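Local coordinates for ferripyochelin binding protein (Salmonella enterica subsp. enterica serovar Typhimurium, PDB 3R3R), which binds zinc as a member of the gamma-class carbonic anhydrase family, although its physiological activity, possibly ferripyochelin binding, is not established, at residues V30-V34 with I48-V52; D39-W43 with Y171-K175; I127-V133 with L144-V150. All blocks are in the same frame, centred on the assembly; numbering follows the deposited sequence. Where two conformers were deposited one is given.

Overall arrangement
From the N terminus, interaction 1 comes first: 30-34 meets 48-52 one coil later, closing a short loop on one sheet of the left-handed beta-helix, near the zinc site. Residues 39-43 of interaction 2 lie within that loop, on another sheet, and pair with 171-175 of the C-terminal helix, so interactions 1 and 2 cross along the chain; they also touch, Ile48 CD1 lying 3.7 Å from Ile42 CD1. Interaction 3 falls wholly within the long loop that interaction 2 closes and joins 127-133 to strand 143-146 and the residues after it. Its centre lies about 26 Å from that of interaction 1, on the opposite side of the chain's centre.

Interaction 1. Residues V30-V34 with I48-V52; sequences VIGDV and IRGDV
Residues 30-34 and 48-52 run parallel in register, with Val30, Ile31 and Gly32 facing Ile48, Arg49 and Gly50 at CA-CA distances of 4.8 to 4.9 Å, as expected of successive coils in a left-handed beta-helix. The backbone ladder has three rungs: Ile31 N to Ile48 O (2.9 Å), Gly50 N to Ile31 O (2.8 Å), and Asp33 N to Gly50 O, the last one carried into the corner where both segments turn to the next sheet. Val30 and Ile48 point to one face; beyond the corner, Val34 crosses Ile48 at about a right angle, and Ile48 CG2 touches both Val34 CG1 and Val34 CG2 at 3.8 Å. On the other face Ile31 and Arg49 lie side by side, with Ile31 CD1 3.9 Å from Arg49 CD. The Arg49 chain leaves with CG anti to the backbone N (chi1 -175°) and bends at chi3, bringing its guanidinium to Asp51. This face adjoins the metal: the Arg49 side chain is about 5 Å, nearest atoms, from the bound zinc ion, and Asp51 OD1 is hydrogen-bonded to the zinc ligand His70. Asp33 OD2 makes a salt bridge with Arg35. The Arg49-Asp51 salt bridge puts Arg49 NH2 2.8 Å from Asp51 OD2, on its syn lone pair and only 4° out of the guanidinium plane.

Interaction 2. Residues D39-W43 with Y171-K175; sequences DVGIW and YVKWK
Asp39 meets Lys175 in a salt bridge at the start of the segment 39-43, where a coil of the left-handed beta-helix faces the C-terminal helix. Lys175 NZ lies 2.8 Å from Asp39 OD1, which receives it on its anti lone pair, the two side chains crossing at about a right angle. The lysine reaches this point because CG sits between its backbone N and carbonyl carbon (chi1 66°) and the chain bends again at chi2 before extending; its CE also passes 3.5 Å from Asp39 O. Both charges have further partners, Arg21 NE for Asp39 OD1 and Arg21 O for Lys175 NZ, so the ammonium is shared between a carboxylate and a backbone carbonyl. Beside the same aspartate, Val172 CG2 rests 4.0 Å from Asp39 O. The strand 41-42 then leads to Trp43, the residue of this segment with most surface covered. Tyr171 turns its edge to one face of the indole in an offset edge-to-face pair, planes at 87°, with Tyr171 CE1 3.5 Å from Trp43 CE2. A water in the plane of both rings accepts from Trp43 NE1 at 2.9 Å and donates to Tyr171 O, linking the indole N-H to the helix backbone. Farther along the indole, Trp43 CH2 approaches Trp174 CB at 4.1 Å. The helix 158-182 thus packs on the sheet containing 41-42: Trp43 and Lys175 both touch Met23 of strand 23-24, Trp43 and Tyr171 both touch Asn62 of strand 62-63, and Tyr178 brings another ring to Trp43.

Interaction 3. Residues I127-V133 with L144-V150; sequences IGAGSLV and LYLGSPV
Ser131, Val133 and Val150 make the close-packed part of this contact between the last coils of the left-handed beta-helix. Val150 CG1, placed beside its own backbone N by a chi1 of -70°, comes within 3.6 Å of Ser131 CB and 4.0 Å of Val133 CG2, the two valines crossing at a slant; Leu139 of strand 138-139 adjoins both. Alongside runs a set of backbone bonds. Gly128 N reaches Tyr145 O at 2.8 Å where Ile127 and Tyr145 pair in parallel, and after the type II turn from Gly128 to Ser131 segment 127-133 rejoins 144-150 through Leu132 N to Gly147 O and Val150 N to Leu132 O. The cis peptide before Pro149 lies between these last two bonds, and Pro149 CA comes 3.3 Å from Leu132 O, a CA-H...O contact beside the N-H hydrogen bond from Val150.

The outer side is looser and more polar. Gly130, Ser148 and Pro149 are exposed. A water donates to Ala129 O and weakly accepts from Gly147 N, whose N-H also goes to Ser131 OG. At the border of the two regions, Ser131 OG donates to Gly128 O from above the carbonyl plane, 43° out of it, and accepts from Gly147 N at 3.2 Å. One buried hydroxyl therefore both closes the turn of its own segment and ties it to the next coil. Its two bonds satisfy a buried polar atom, and the donated one reinforces a turn whose own backbone bond, Ser131 N to Gly128 O, is weak.

Interaction 1. Residues V30-V34 with I48-V52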
ATOM      1  N   VAL A  30     -12.956   0.845  -2.024  1.00 12.13           N
ATOM      2  CA  VAL A  30     -11.960   1.147  -3.041  1.00 12.22           C
ATOM      3  C   VAL A  30     -12.605   2.045  -4.086  1.00 12.36           C
ATOM      4  O   VAL A  30     -13.522   1.624  -4.781  1.00 13.84           O
ATOM      5  CB  VAL A  30     -11.410  -0.156  -3.667  1.00 14.42           C
ATOM      6  CG1 VAL A  30     -10.375   0.157  -4.754  1.00 14.62           C
ATOM      7  CG2 VAL A  30     -10.830  -1.045  -2.569  1.00 14.65           C
ATOM      8  N   ILE A  31     -12.136   3.287  -4.171  1.00 12.44           N
ATOM      9  CA  ILE A  31     -12.808   4.334  -4.931  1.00 12.87           C
ATOM     10  C   ILE A  31     -11.935   4.888  -6.043  1.00 12.78           C
ATOM     11  O   ILE A  31     -10.778   5.249  -5.826  1.00 13.09           O
ATOM     12  CB  ILE A  31     -13.160   5.510  -3.989  1.00 12.83           C
ATOM     13  CG1 ILE A  31     -14.133   5.069  -2.894  1.00 13.51           C
ATOM     14  CG2 ILE A  31     -13.713   6.707  -4.764  1.00 14.26           C
ATOM     15  CD1 ILE A  31     -14.146   5.991  -1.691  1.00 14.23           C
ATOM     16  N   GLY A  32     -12.507   5.010  -7.233  1.00 14.02           N
ATOM     17  CA  GLY A  32     -11.865   5.792  -8.270  1.00 15.06           C
ATOM     18  C   GLY A  32     -10.752   5.068  -8.992  1.00 13.76           C
ATOM     19  O   GLY A  32     -10.853   3.869  -9.290  1.00 14.94           O
ATOM     20  N   ASP A  33      -9.686   5.812  -9.276  1.00 13.74           N
ATOM     21  CA  ASP A  33      -8.619   5.312 -10.128  1.00 14.94           C
ATOM     22  C   ASP A  33      -7.600   4.551  -9.273  1.00 12.99           C
ATOM     23  O   ASP A  33      -6.516   5.069  -8.940  1.00 14.59           O
ATOM     24  CB  ASP A  33      -7.962   6.458 -10.890  1.00 15.30           C
ATOM     25  CG  ASP A  33      -7.036   5.979 -11.996  1.00 16.32           C
ATOM     26  OD1 ASP A  33      -6.858   4.749 -12.164  1.00 16.65           O
ATOM     27  OD2 ASP A  33      -6.487   6.858 -12.698  1.00 16.77           O
ATOM     28  N   VAL A  34      -7.988   3.331  -8.901  1.00 13.23           N
ATOM     29  CA  VAL A  34      -7.157   2.433  -8.110  1.00 13.09           C
ATOM     30  C   VAL A  34      -6.871   1.236  -8.990  1.00 13.67           C
ATOM     31  O   VAL A  34      -7.788   0.547  -9.443  1.00 15.13           O
ATOM     32  CB  VAL A  34      -7.863   1.990  -6.823  1.00 13.09           C
ATOM     33  CG1 VAL A  34      -7.006   0.994  -6.052  1.00 13.64           C
ATOM     34  CG2 VAL A  34      -8.181   3.221  -5.957  1.00 13.72           C
ATOM     35  N   ILE A  48      -9.119   2.679   0.154  1.00  9.36           N
ATOM     36  CA  ILE A  48      -8.173   3.132  -0.871  1.00 10.37           C
ATOM     37  C   ILE A  48      -8.939   4.122  -1.722  1.00 10.43           C
ATOM     38  O   ILE A  48      -9.868   3.732  -2.423  1.00 11.39           O
ATOM     39  CB  ILE A  48      -7.628   1.992  -1.748  1.00 10.68           C
ATOM     40  CG1 ILE A  48      -7.128   0.836  -0.869  1.00 11.03           C
ATOM     41  CG2 ILE A  48      -6.520   2.534  -2.644  1.00 11.62           C
ATOM     42  CD1 ILE A  48      -6.560  -0.357  -1.628  1.00 13.80           C
ATOM     43  N   ARG A  49      -8.577   5.402  -1.645  1.00  9.79           N
ATOM     44  CA  ARG A  49      -9.359   6.448  -2.281  1.00 10.95           C
ATOM     45  C   ARG A  49      -8.531   7.151  -3.353  1.00 10.84           C
ATOM     46  O   ARG A  49      -7.697   8.007  -3.043  1.00 12.34           O
ATOM     47  CB  ARG A  49      -9.911   7.414  -1.221  1.00 10.70           C
ATOM     48  CG  ARG A  49     -10.852   8.473  -1.784  1.00 10.73           C
ATOM     49  CD  ARG A  49     -11.876   8.983  -0.768  1.00 10.87           C
ATOM     50  NE  ARG A  49     -11.318   9.636   0.424  1.00 10.52           N
ATOM     51  CZ  ARG A  49     -10.986  10.928   0.520  1.00 10.16           C
ATOM     52  NH1 ARG A  49     -10.541  11.420   1.680  1.00 10.35           N
ATOM     53  NH2 ARG A  49     -11.112  11.748  -0.526  1.00 11.83           N
ATOM     54  N   GLY A  50      -8.723   6.735  -4.598  1.00 11.85           N
ATOM     55  CA  GLY A  50      -7.997   7.303  -5.724  1.00 13.03           C
ATOM     56  C   GLY A  50      -8.859   8.292  -6.484  1.00 12.81           C
ATOM     57  O   GLY A  50      -9.105   8.118  -7.677  1.00 13.39           O
ATOM     58  N   ASP A  51      -9.329   9.321  -5.796  1.00 11.74           N
ATOM     59  CA  ASP A  51     -10.223  10.276  -6.439  1.00 12.38           C
ATOM     60  C   ASP A  51      -9.517  11.480  -7.047  1.00 12.53           C
ATOM     61  O   ASP A  51      -9.565  11.665  -8.257  1.00 13.57           O
ATOM     62  CB  ASP A  51     -11.376  10.695  -5.489  1.00 12.93           C
ATOM     63  CG  ASP A  51     -10.913  11.117  -4.078  1.00 11.01           C
ATOM     64  OD1 ASP A  51      -9.721  11.303  -3.807  1.00 12.05           O
ATOM     65  OD2 ASP A  51     -11.813  11.270  -3.241  1.00 12.20           O
ATOM     66  N   VAL A  52      -8.801  12.239  -6.236  1.00 11.50           N
ATOM     67  CA  VAL A  52      -8.103  13.430  -6.701  1.00 12.33           C
ATOM     68  C   VAL A  52      -6.745  13.098  -7.318  1.00 11.58           C
ATOM     69  O   VAL A  52      -6.074  13.955  -7.850  1.00 13.34           O
ATOM     70  CB  VAL A  52      -7.983  14.496  -5.599  1.00 13.62           C
ATOM     71  CG1 VAL A  52      -9.348  14.876  -5.109  1.00 15.80           C
ATOM     72  CG2 VAL A  52      -7.117  13.996  -4.445  1.00 13.27           C
TER

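Interaction 2. Residues D39-W43 with Y171-K175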
ATOM      1  N   ASP A  39      -2.769 -10.742  -7.909  1.00 15.52           N
ATOM      2  CA  ASP A  39      -2.410 -11.307  -6.610  1.00 15.30           C
ATOM      3  C   ASP A  39      -2.338 -10.289  -5.476  1.00 14.17           C
ATOM      4  O   ASP A  39      -1.805 -10.592  -4.416  1.00 15.28           O
ATOM      5  CB  ASP A  39      -1.102 -12.103  -6.701  1.00 16.49           C
ATOM      6  CG  ASP A  39      -1.253 -13.379  -7.509  1.00 18.78           C
ATOM      7  OD1 ASP A  39      -2.144 -14.200  -7.196  1.00 18.21           O
ATOM      8  OD2 ASP A  39      -0.484 -13.549  -8.470  1.00 19.90           O
ATOM      9  N   VAL A  40      -2.877  -9.091  -5.694  1.00 13.76           N
ATOM     10  CA  VAL A  40      -3.014  -8.116  -4.613  1.00 13.39           C
ATOM     11  C   VAL A  40      -4.093  -8.581  -3.635  1.00 13.51           C
ATOM     12  O   VAL A  40      -5.124  -9.130  -4.046  1.00 13.92           O
ATOM     13  CB  VAL A  40      -3.346  -6.714  -5.184  1.00 13.29           C
ATOM     14  CG1 VAL A  40      -3.878  -5.765  -4.116  1.00 12.78           C
ATOM     15  CG2 VAL A  40      -2.114  -6.104  -5.821  1.00 14.42           C
ATOM     16  N   GLY A  41      -3.842  -8.389  -2.342  1.00 11.81           N
ATOM     17  CA  GLY A  41      -4.846  -8.658  -1.331  1.00 11.78           C
ATOM     18  C   GLY A  41      -5.152  -7.415  -0.537  1.00 10.47           C
ATOM     19  O   GLY A  41      -4.244  -6.835   0.063  1.00 11.38           O
ATOM     20  N   ILE A  42      -6.426  -7.023  -0.530  1.00 10.80           N
ATOM     21  CA  ILE A  42      -6.909  -5.888   0.260  1.00 11.02           C
ATOM     22  C   ILE A  42      -7.750  -6.479   1.391  1.00 10.83           C
ATOM     23  O   ILE A  42      -8.800  -7.089   1.163  1.00 11.77           O
ATOM     24  CB  ILE A  42      -7.765  -4.923  -0.586  1.00 11.78           C
ATOM     25  CG1 ILE A  42      -7.068  -4.540  -1.900  1.00 13.14           C
ATOM     26  CG2 ILE A  42      -8.203  -3.715   0.259  1.00 12.83           C
ATOM     27  CD1 ILE A  42      -5.707  -3.942  -1.735  1.00 12.63           C
ATOM     28  N   TRP A  43      -7.239  -6.331   2.608  1.00 10.05           N
ATOM     29  CA  TRP A  43      -7.768  -6.995   3.789  1.00 10.20           C
ATOM     30  C   TRP A  43      -8.933  -6.180   4.402  1.00  9.85           C
ATOM     31  O   TRP A  43      -9.285  -5.126   3.873  1.00 10.25           O
ATOM     32  CB  TRP A  43      -6.570  -7.272   4.733  1.00 10.00           C
ATOM     33  CG  TRP A  43      -5.702  -8.315   4.088  1.00 10.10           C
ATOM     34  CD1 TRP A  43      -4.758  -8.135   3.103  1.00 11.00           C
ATOM     35  CD2 TRP A  43      -5.802  -9.729   4.288  1.00 10.78           C
ATOM     36  NE1 TRP A  43      -4.243  -9.357   2.709  1.00 11.41           N
ATOM     37  CE2 TRP A  43      -4.874 -10.348   3.422  1.00 10.81           C
ATOM     38  CE3 TRP A  43      -6.584 -10.532   5.134  1.00 11.20           C
ATOM     39  CZ2 TRP A  43      -4.705 -11.735   3.378  1.00 12.15           C
ATOM     40  CZ3 TRP A  43      -6.415 -11.905   5.085  1.00 12.74           C
ATOM     41  CH2 TRP A  43      -5.488 -12.491   4.210  1.00 12.04           C
ATOM     42  N   TYR A 171       1.499 -13.817   2.360  1.00 12.85           N
ATOM     43  CA  TYR A 171       0.244 -13.096   2.170  1.00 12.96           C
ATOM     44  C   TYR A 171      -0.462 -13.448   0.860  1.00 13.43           C
ATOM     45  O   TYR A 171      -1.688 -13.428   0.801  1.00 13.57           O
ATOM     46  CB  TYR A 171       0.413 -11.575   2.360  1.00 12.69           C
ATOM     47  CG  TYR A 171      -0.046 -11.159   3.744  1.00 12.72           C
ATOM     48  CD1 TYR A 171      -1.388 -10.878   3.984  1.00 13.75           C
ATOM     49  CD2 TYR A 171       0.835 -11.112   4.819  1.00 13.34           C
ATOM     50  CE1 TYR A 171      -1.849 -10.548   5.247  1.00 13.67           C
ATOM     51  CE2 TYR A 171       0.380 -10.782   6.104  1.00 13.69           C
ATOM     52  CZ  TYR A 171      -0.963 -10.499   6.297  1.00 13.96           C
ATOM     53  OH  TYR A 171      -1.451 -10.148   7.539  1.00 14.36           O
ATOM     54  N   VAL A 172       0.283 -13.801  -0.182  1.00 13.65           N
ATOM     55  CA  VAL A 172      -0.366 -14.311  -1.388  1.00 15.45           C
ATOM     56  C   VAL A 172      -1.052 -15.654  -1.077  1.00 14.71           C
ATOM     57  O   VAL A 172      -2.207 -15.882  -1.447  1.00 15.90           O
ATOM     58  CB  VAL A 172       0.639 -14.476  -2.553  1.00 16.00           C
ATOM     59  CG1 VAL A 172       0.030 -15.320  -3.685  1.00 16.87           C
ATOM     60  CG2 VAL A 172       1.066 -13.101  -3.064  1.00 16.79           C
ATOM     61  N   LYS A 173      -0.358 -16.540  -0.367  1.00 15.79           N
ATOM     62  CA  LYS A 173      -0.951 -17.815   0.024  0.50 16.29           C
ATOM     63  C   LYS A 173      -2.219 -17.602   0.862  1.00 15.55           C
ATOM     64  O   LYS A 173      -3.249 -18.255   0.635  1.00 16.88           O
ATOM     65  CB  LYS A 173       0.060 -18.671   0.798  0.50 18.94           C
ATOM     66  CG  LYS A 173       1.289 -19.098  -0.001  0.50 23.18           C
ATOM     67  CD  LYS A 173       2.162 -20.045   0.816  0.50 27.85           C
ATOM     68  CE  LYS A 173       3.506 -20.273   0.147  0.50 30.95           C
ATOM     69  NZ  LYS A 173       4.300 -19.016   0.118  0.50 32.74           N
ATOM     70  N   TRP A 174      -2.144 -16.694   1.829  1.00 14.84           N
ATOM     71  CA  TRP A 174      -3.269 -16.481   2.720  1.00 15.14           C
ATOM     72  C   TRP A 174      -4.454 -15.869   1.986  1.00 14.22           C
ATOM     73  O   TRP A 174      -5.585 -16.297   2.194  1.00 15.53           O
ATOM     74  CB  TRP A 174      -2.849 -15.683   3.964  1.00 15.28           C
ATOM     75  CG  TRP A 174      -1.822 -16.437   4.810  1.00 14.72           C
ATOM     76  CD1 TRP A 174      -1.693 -17.805   4.934  1.00 15.93           C
ATOM     77  CD2 TRP A 174      -0.760 -15.871   5.587  1.00 14.15           C
ATOM     78  NE1 TRP A 174      -0.630 -18.102   5.747  1.00 16.14           N
ATOM     79  CE2 TRP A 174      -0.043 -16.935   6.163  1.00 14.50           C
ATOM     80  CE3 TRP A 174      -0.352 -14.564   5.861  1.00 16.23           C
ATOM     81  CZ2 TRP A 174       1.043 -16.731   7.008  1.00 14.36           C
ATOM     82  CZ3 TRP A 174       0.738 -14.368   6.689  1.00 17.26           C
ATOM     83  CH2 TRP A 174       1.427 -15.444   7.245  1.00 16.19           C
ATOM     84  N   LYS A 175      -4.228 -14.885   1.119  1.00 13.70           N
ATOM     85  CA  LYS A 175      -5.366 -14.396   0.339  1.00 14.63           C
ATOM     86  C   LYS A 175      -5.952 -15.505  -0.550  1.00 15.27           C
ATOM     87  O   LYS A 175      -7.166 -15.599  -0.691  1.00 16.56           O
ATOM     88  CB  LYS A 175      -5.078 -13.091  -0.408  1.00 17.72           C
ATOM     89  CG  LYS A 175      -4.073 -13.169  -1.494  1.00 19.69           C
ATOM     90  CD  LYS A 175      -4.682 -13.496  -2.842  1.00 20.17           C
ATOM     91  CE  LYS A 175      -3.565 -13.542  -3.849  1.00 19.43           C
ATOM     92  NZ  LYS A 175      -3.977 -14.204  -5.106  1.00 18.23           N
TER
HETATM   93  O   HOH W   1      -2.735 -10.699   0.581  1.00 13.45           O

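Interaction 3. Residues I127-V133 with L144-V150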
ATOM      1  N   ILE A 127      10.437  -0.885   7.521  1.00 10.93           N
ATOM      2  CA  ILE A 127      10.085   0.229   8.408  1.00 10.62           C
ATOM      3  C   ILE A 127       9.446  -0.368   9.657  1.00 10.57           C
ATOM      4  O   ILE A 127       8.531  -1.145   9.552  1.00 11.03           O
ATOM      5  CB  ILE A 127       9.108   1.180   7.697  1.00 11.93           C
ATOM      6  CG1 ILE A 127       9.786   1.762   6.436  1.00 15.57           C
ATOM      7  CG2 ILE A 127       8.601   2.284   8.645  1.00 12.45           C
ATOM      8  CD1 ILE A 127       8.859   2.385   5.477  1.00 19.67           C
ATOM      9  N   GLY A 128       9.957   0.001  10.823  1.00 10.66           N
ATOM     10  CA  GLY A 128       9.424  -0.523  12.071  1.00 10.64           C
ATOM     11  C   GLY A 128       7.995  -0.060  12.330  1.00  9.79           C
ATOM     12  O   GLY A 128       7.559   0.979  11.849  1.00 10.15           O
ATOM     13  N   ALA A 129       7.274  -0.817  13.148  1.00  9.84           N
ATOM     14  CA  ALA A 129       5.924  -0.441  13.558  1.00  9.29           C
ATOM     15  C   ALA A 129       5.902   0.958  14.166  1.00  8.97           C
ATOM     16  O   ALA A 129       6.834   1.368  14.861  1.00  9.63           O
ATOM     17  CB  ALA A 129       5.398  -1.450  14.559  1.00 10.55           C
ATOM     18  N   GLY A 130       4.816   1.684  13.928  1.00  8.33           N
ATOM     19  CA  GLY A 130       4.610   2.971  14.571  1.00  9.64           C
ATOM     20  C   GLY A 130       5.520   4.088  14.085  1.00  9.55           C
ATOM     21  O   GLY A 130       5.677   5.093  14.779  1.00 12.68           O
ATOM     22  N   SER A 131       6.100   3.945  12.899  1.00  8.90           N
ATOM     23  CA  SER A 131       7.024   4.958  12.392  1.00  9.34           C
ATOM     24  C   SER A 131       6.322   6.064  11.615  1.00  9.03           C
ATOM     25  O   SER A 131       5.157   5.926  11.219  1.00  9.67           O
ATOM     26  CB  SER A 131       8.027   4.289  11.463  1.00 10.99           C
ATOM     27  OG  SER A 131       8.867   3.383  12.166  1.00 12.68           O
ATOM     28  N   LEU A 132       7.041   7.151  11.388  1.00  9.18           N
ATOM     29  CA  LEU A 132       6.538   8.226  10.549  1.00  8.81           C
ATOM     30  C   LEU A 132       7.623   8.599   9.543  1.00  9.27           C
ATOM     31  O   LEU A 132       8.723   8.950   9.935  1.00 10.02           O
ATOM     32  CB  LEU A 132       6.111   9.433  11.400  1.00 11.40           C
ATOM     33  CG  LEU A 132       5.422  10.543  10.601  1.00 17.48           C
ATOM     34  CD1 LEU A 132       4.407  11.285  11.449  1.00 19.83           C
ATOM     35  CD2 LEU A 132       6.457  11.457  10.076  1.00 17.75           C
ATOM     36  N   VAL A 133       7.278   8.534   8.264  1.00  9.35           N
ATOM     37  CA  VAL A 133       8.193   8.922   7.195  1.00 10.28           C
ATOM     38  C   VAL A 133       7.710  10.267   6.662  1.00  9.94           C
ATOM     39  O   VAL A 133       6.638  10.335   6.063  1.00 10.78           O
ATOM     40  CB  VAL A 133       8.210   7.880   6.061  1.00 10.60           C
ATOM     41  CG1 VAL A 133       9.167   8.304   4.966  1.00 12.20           C
ATOM     42  CG2 VAL A 133       8.543   6.474   6.588  1.00 11.16           C
ATOM     43  N   LEU A 144      16.981  -0.865   7.647  1.00 13.18           N
ATOM     44  CA  LEU A 144      15.904  -0.739   8.613  1.00 12.99           C
ATOM     45  C   LEU A 144      15.777   0.716   9.039  1.00 12.70           C
ATOM     46  O   LEU A 144      16.775   1.353   9.392  1.00 13.29           O
ATOM     47  CB  LEU A 144      16.229  -1.582   9.844  1.00 14.33           C
ATOM     48  CG  LEU A 144      15.301  -1.382  11.046  1.00 14.69           C
ATOM     49  CD1 LEU A 144      13.897  -1.872  10.712  1.00 16.75           C
ATOM     50  CD2 LEU A 144      15.827  -2.107  12.276  1.00 17.60           C
ATOM     51  N   TYR A 145      14.543   1.220   9.005  1.00 12.34           N
ATOM     52  CA  TYR A 145      14.223   2.558   9.480  0.50 12.27           C
ATOM     53  C   TYR A 145      13.178   2.446  10.556  1.00 12.96           C
ATOM     54  O   TYR A 145      12.243   1.646  10.442  1.00 14.14           O
ATOM     55  CB  TYR A 145      13.656   3.398   8.332  0.50 12.11           C
ATOM     56  CG  TYR A 145      14.646   3.518   7.212  0.50 11.53           C
ATOM     57  CD1 TYR A 145      15.551   4.572   7.178  0.50 11.64           C
ATOM     58  CD2 TYR A 145      14.731   2.537   6.228  0.50 10.58           C
ATOM     59  CE1 TYR A 145      16.486   4.670   6.177  0.50 10.62           C
ATOM     60  CE2 TYR A 145      15.660   2.625   5.221  0.50 11.06           C
ATOM     61  CZ  TYR A 145      16.543   3.698   5.200  0.50 10.27           C
ATOM     62  OH  TYR A 145      17.490   3.802   4.213  0.50 12.42           O
ATOM     63  N   LEU A 146      13.340   3.231  11.608  1.00 12.65           N
ATOM     64  CA  LEU A 146      12.256   3.289  12.588  0.50 15.23           C
ATOM     65  C   LEU A 146      12.300   4.584  13.373  1.00 14.04           C
ATOM     66  O   LEU A 146      13.271   5.303  13.398  1.00 15.12           O
ATOM     67  CB  LEU A 146      12.313   2.072  13.506  0.50 18.01           C
ATOM     68  CG  LEU A 146      13.515   2.050  14.447  0.50 17.79           C
ATOM     69  CD1 LEU A 146      13.168   2.719  15.766  0.50 18.20           C
ATOM     70  CD2 LEU A 146      14.012   0.620  14.688  0.50 20.65           C
ATOM     71  N   GLY A 147      11.128   4.911  13.915  1.00 13.32           N
ATOM     72  CA  GLY A 147      10.967   6.123  14.694  1.00 13.39           C
ATOM     73  C   GLY A 147      10.005   7.097  14.059  1.00 12.43           C
ATOM     74  O   GLY A 147       9.546   6.922  12.930  1.00 10.64           O
ATOM     75  N   SER A 148       9.682   8.128  14.833  1.00 14.43           N
ATOM     76  CA  SER A 148       8.807   9.205  14.395  0.50 14.18           C
ATOM     77  C   SER A 148       9.499  10.562  14.641  1.00 16.67           C
ATOM     78  O   SER A 148       9.455  11.084  15.755  1.00 19.16           O
ATOM     79  CB  SER A 148       7.480   9.111  15.154  0.50 14.21           C
ATOM     80  OG  SER A 148       6.623  10.179  14.825  0.50 13.11           O
ATOM     81  N   PRO A 149      10.144  11.141  13.606  1.00 16.93           N
ATOM     82  CA  PRO A 149      10.313  10.634  12.242  1.00 16.16           C
ATOM     83  C   PRO A 149      11.403   9.557  12.179  1.00 14.32           C
ATOM     84  O   PRO A 149      12.248   9.435  13.081  1.00 16.53           O
ATOM     85  CB  PRO A 149      10.743  11.884  11.462  1.00 18.44           C
ATOM     86  CG  PRO A 149      11.523  12.666  12.452  1.00 19.59           C
ATOM     87  CD  PRO A 149      10.822  12.442  13.789  1.00 19.46           C
ATOM     88  N   VAL A 150      11.397   8.779  11.107  1.00 12.37           N
ATOM     89  CA  VAL A 150      12.312   7.645  11.051  1.00 13.16           C
ATOM     90  C   VAL A 150      13.772   8.057  11.039  1.00 14.09           C
ATOM     91  O   VAL A 150      14.140   9.094  10.492  1.00 16.07           O
ATOM     92  CB  VAL A 150      12.081   6.745   9.811  1.00 12.36           C
ATOM     93  CG1 VAL A 150      10.767   5.986   9.919  1.00 12.43           C
ATOM     94  CG2 VAL A 150      12.180   7.551   8.489  1.00 13.23           C
TER
HETATM   95  O   HOH W   2       8.525   3.743  15.612  1.00 24.87           O